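Local coordinates for transcriptional regulator (Vibrio virus VP882, PDB 7DWM), which binds the autoinducer 3,5-dimethylpyrazin-2-ol and probably acts as a DNA-binding transcriptional regulator of a bacteriophage, at residues A[175-178]-A[179-182]; A[208-211]-A[212-216]. All coordinates share one frame; numbering follows the deposited sequence.

Contact 1: residues A[175-178]-A[179-182]; sequences GRTA and KDIA
Thr177 and Ile181 meet at the start of helix 178-185 in the LuxR-type helix-turn-helix domain, where Thr177 holds the N-cap position without a capping bond from its own side chain. The tight part is the first helical turn: Ile181 N donates to Thr177 O (2.9 Å, N-H...O 167°), almost straight down the carbonyl, and Ala182 N donates to Ala178 O in the next step, from a more tilted direction. CG1 of Ile181 tucks against the Thr177 carbonyl and also meets Arg176 CB at 3.8 Å, and the Ile181 side chain also packs on Val168, Phe171 and Leu172 of helix 163-172. Ala178, likewise buried, turns to Glu193 and Ile196 of helix 189-203.

The looser side faces solvent, with Lys179 and Asp180 exposed. Arg176 NE stays 5.4 Å from Asp180 OD2, and its NH1 makes a weak hydrogen bond to Arg174 O. Asp180 swings its CG beside its own backbone N (chi1 -66°), which carries the carboxylate back over Thr177, just ahead of the helix. There the two side chains lie roughly perpendicular, Thr177 CG2 touching OD2, and the same OD2 takes a weak hydrogen bond from Thr177 N at 3.5 Å.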
loop_
_atom_site.group_PDB
_atom_site.type_symbol
_atom_site.label_atom_id
_atom_site.label_comp_id
_atom_site.label_asym_id
_atom_site.label_seq_id
_atom_site.Cartn_x
_atom_site.Cartn_y
_atom_site.Cartn_z
ATOM N N GLY A 175 4.511 -6.028 18.961
ATOM C CA GLY A 175 3.673 -5.949 20.139
ATOM C C GLY A 175 3.387 -7.251 20.854
ATOM O O GLY A 175 2.605 -7.247 21.814
ATOM N N ARG A 176 3.982 -8.363 20.432
ATOM C CA ARG A 176 3.796 -9.618 21.143
ATOM C C ARG A 176 4.770 -9.712 22.311
ATOM O O ARG A 176 5.840 -9.096 22.308
ATOM C CB ARG A 176 3.997 -10.814 20.211
ATOM C CG ARG A 176 3.246 -10.729 18.894
ATOM C CD ARG A 176 1.754 -10.540 19.110
ATOM N NE ARG A 176 0.965 -11.240 18.099
ATOM C CZ ARG A 176 0.816 -10.828 16.843
ATOM N NH1 ARG A 176 1.403 -9.711 16.430
ATOM N NH2 ARG A 176 0.078 -11.532 15.996
ATOM N N THR A 177 4.386 -10.482 23.319
ATOM C CA THR A 177 5.257 -10.753 24.449
ATOM C C THR A 177 5.797 -12.173 24.336
ATOM O O THR A 177 5.390 -12.950 23.469
ATOM C CB THR A 177 4.519 -10.555 25.779
ATOM O OG1 THR A 177 5.350 -10.997 26.860
ATOM C CG2 THR A 177 3.227 -11.345 25.793
ATOM N N ALA A 178 6.734 -12.506 25.225
ATOM C CA ALA A 178 7.426 -13.787 25.115
ATOM C C ALA A 178 6.455 -14.957 25.175
ATOM O O ALA A 178 6.671 -15.977 24.510
ATOM C CB ALA A 178 8.480 -13.912 26.214
ATOM N N LYS A 179 5.367 -14.824 25.938
ATOM C CA LYS A 179 4.404 -15.916 26.037
ATOM C C LYS A 179 3.538 -16.006 24.786
ATOM O O LYS A 179 3.205 -17.107 24.330
ATOM C CB LYS A 179 3.532 -15.722 27.277
ATOM C CG LYS A 179 3.192 -16.997 28.013
ATOM C CD LYS A 179 3.237 -16.780 29.512
ATOM C CE LYS A 179 2.159 -15.802 29.954
ATOM N NZ LYS A 179 0.790 -16.234 29.553
ATOM N N ASP A 180 3.207 -14.858 24.189
ATOM C CA ASP A 180 2.503 -14.867 22.911
ATOM C C ASP A 180 3.343 -15.540 21.836
ATOM O O ASP A 180 2.841 -16.358 21.057
ATOM C CB ASP A 180 2.145 -13.441 22.493
ATOM C CG ASP A 180 1.138 -12.791 23.425
ATOM O OD1 ASP A 180 0.404 -13.524 24.123
ATOM O OD2 ASP A 180 1.081 -11.543 23.456
ATOM N N ILE A 181 4.631 -15.197 21.774
ATOM C CA ILE A 181 5.520 -15.800 20.787
ATOM C C ILE A 181 5.683 -17.290 21.061
ATOM O O ILE A 181 5.732 -18.104 20.129
ATOM C CB ILE A 181 6.866 -15.057 20.767
ATOM C CG1 ILE A 181 6.623 -13.564 20.511
ATOM C CG2 ILE A 181 7.793 -15.650 19.714
ATOM C CD1 ILE A 181 7.872 -12.766 20.223
ATOM N N ALA A 182 5.786 -17.669 22.338
ATOM C CA ALA A 182 5.817 -19.084 22.696
ATOM C C ALA A 182 4.598 -19.812 22.149
ATOM O O ALA A 182 4.709 -20.932 21.638
ATOM C CB ALA A 182 5.897 -19.238 24.214
#

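Contact 2: residues A[208-211]-A[212-216]; sequences KREL and IDMAM
Helix 208-217, which follows helix 189-203 in the LuxR-type DNA-binding domain, carries this contact along nearly its whole length, and Glu210 and Met214 meet on one flank of it. Four successive backbone bonds build the turns: Ile212 N to Lys208 O, Asp213 N to Arg209 O, Met214 N to Glu210 O and Ala215 N to Leu211 O, all of 2.9 to 3.0 Å.

Glu210 starts with CG opposite its backbone N (chi1 -153°) and runs on extended; Met214 is extended beyond CG too, and the two chains cross at a slant. The methyl CE of Met214 therefore lies against the carboxylate, 3.4 Å from Glu210 OE2 and 3.7 Å from Glu210 CG. The other oxygen, OE1, accepts a hydrogen bond from Gly206 N, so the acid is held back toward the residues that precede the helix.

On the adjacent flank, Arg209 and Asp213 run alongside each other in the same direction, but no salt bridge joins them: NE of Arg209 stays 4.6 Å from Asp213 OD2, and the guanidinium and carboxylate planes are 49° apart. Tyr221 of the second subunit serves both instead, its OH hydrogen-bonded to Asp213 OD2 and weakly to Arg209 NE. Ile212 packs on that same tyrosine, and its CG1 rests 3.4 Å from Lys208 O.

Leu211 and Ala215 are buried on the side facing helix 189-203. Leu211 spreads over Ile199, Arg200 and Phe203, and Ala215 sits against Phe203, while Lys208 NZ forms a salt bridge with Glu193. One face applied to helix 189-203 and another meeting the partner subunit fit the last helix of a LuxR-type helix-turn-helix domain, here in a dimer.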
loop_
_atom_site.group_PDB
_atom_site.type_symbol
_atom_site.label_atom_id
_atom_site.label_comp_id
_atom_site.label_asym_id
_atom_site.label_seq_id
_atom_site.Cartn_x
_atom_site.Cartn_y
_atom_site.Cartn_z
ATOM N N LYS A 208 15.289 -5.616 27.276
ATOM C CA LYS A 208 14.322 -5.742 26.188
ATOM C C LYS A 208 13.972 -4.385 25.590
ATOM O O LYS A 208 13.787 -4.266 24.374
ATOM C CB LYS A 208 13.065 -6.454 26.683
ATOM C CG LYS A 208 13.177 -7.965 26.672
ATOM C CD LYS A 208 12.038 -8.598 27.446
ATOM C CE LYS A 208 12.366 -10.027 27.834
ATOM N NZ LYS A 208 11.164 -10.745 28.340
ATOM N N ARG A 209 13.854 -3.355 26.430
ATOM C CA ARG A 209 13.438 -2.050 25.928
ATOM C C ARG A 209 14.535 -1.422 25.077
ATOM O O ARG A 209 14.258 -0.835 24.020
ATOM C CB ARG A 209 13.072 -1.146 27.108
ATOM C CG ARG A 209 12.835 0.305 26.751
ATOM C CD ARG A 209 13.084 1.214 27.940
ATOM N NE ARG A 209 12.346 2.468 27.827
ATOM C CZ ARG A 209 11.626 2.999 28.809
ATOM N NH1 ARG A 209 10.984 4.144 28.619
ATOM N NH2 ARG A 209 11.552 2.388 29.984
ATOM N N GLU A 210 15.791 -1.574 25.503
ATOM C CA GLU A 210 16.905 -1.142 24.669
ATOM C C GLU A 210 16.966 -1.950 23.379
ATOM O O GLU A 210 17.339 -1.421 22.328
ATOM C CB GLU A 210 18.220 -1.255 25.437
ATOM C CG GLU A 210 19.289 -0.286 24.959
ATOM C CD GLU A 210 20.560 -0.377 25.774
ATOM O OE1 GLU A 210 20.628 -1.250 26.663
ATOM O OE2 GLU A 210 21.490 0.421 25.529
ATOM N N LEU A 211 16.604 -3.235 23.441
ATOM C CA LEU A 211 16.555 -4.052 22.231
ATOM C C LEU A 211 15.524 -3.516 21.249
ATOM O O LEU A 211 15.794 -3.405 20.048
ATOM C CB LEU A 211 16.248 -5.508 22.586
ATOM C CG LEU A 211 15.848 -6.401 21.406
ATOM C CD1 LEU A 211 16.967 -6.480 20.376
ATOM C CD2 LEU A 211 15.447 -7.795 21.873
ATOM N N ILE A 212 14.323 -3.200 21.741
ATOM C CA ILE A 212 13.288 -2.631 20.881
ATOM C C ILE A 212 13.779 -1.335 20.249
ATOM O O ILE A 212 13.628 -1.116 19.040
ATOM C CB ILE A 212 11.986 -2.417 21.673
ATOM C CG1 ILE A 212 11.342 -3.764 22.011
ATOM C CG2 ILE A 212 11.020 -1.537 20.885
ATOM C CD1 ILE A 212 10.619 -4.403 20.848
ATOM N N ASP A 213 14.388 -0.462 21.055
ATOM C CA ASP A 213 14.849 0.821 20.531
ATOM C C ASP A 213 15.930 0.628 19.470
ATOM O O ASP A 213 15.869 1.221 18.383
ATOM C CB ASP A 213 15.362 1.695 21.674
ATOM C CG ASP A 213 14.239 2.310 22.485
ATOM O OD1 ASP A 213 13.153 2.555 21.915
ATOM O OD2 ASP A 213 14.443 2.543 23.695
ATOM N N MET A 214 16.929 -0.206 19.769
ATOM C CA MET A 214 18.012 -0.461 18.825
ATOM C C MET A 214 17.484 -1.057 17.525
ATOM O O MET A 214 17.859 -0.618 16.431
ATOM C CB MET A 214 19.045 -1.391 19.461
ATOM C CG MET A 214 20.068 -0.689 20.336
ATOM S SD MET A 214 21.206 -1.868 21.086
ATOM C CE MET A 214 21.883 -0.889 22.423
ATOM N N ALA A 215 16.616 -2.067 17.624
ATOM C CA ALA A 215 16.097 -2.714 16.425
ATOM C C ALA A 215 15.254 -1.756 15.594
ATOM O O ALA A 215 15.346 -1.752 14.361
ATOM C CB ALA A 215 15.283 -3.951 16.808
ATOM N N MET A 216 14.418 -0.941 16.244
ATOM C CA MET A 216 13.609 0.014 15.495
ATOM C C MET A 216 14.481 1.061 14.814
ATOM O O MET A 216 14.177 1.498 13.697
ATOM C CB MET A 216 12.582 0.677 16.411
ATOM C CG MET A 216 11.465 -0.255 16.853
ATOM S SD MET A 216 10.462 -0.880 15.488
ATOM C CE MET A 216 9.081 -1.583 16.390
#

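In the fold
From the N terminus the chain passes through the PAS fold, with its dimethylpyrazinol pocket, before reaching the LuxR-type domain that holds all four segments. Contact 1 comes first, at the turn between helix 163-172 and helix 178-185; contact 2 follows after helix 189-203, on helix 208-217. Each is local and closes no long loop, and the two stand in series, neither nesting nor crossing. Their centres are 15 Å apart and their nearest atoms about 5 Å, without touching. Helix 189-203 joins them: its Glu193 meets Ala178 of contact 1 and pairs with Lys208 of contact 2. Contact 2 in addition meets the second subunit through Arg209, Ile212 and Asp213.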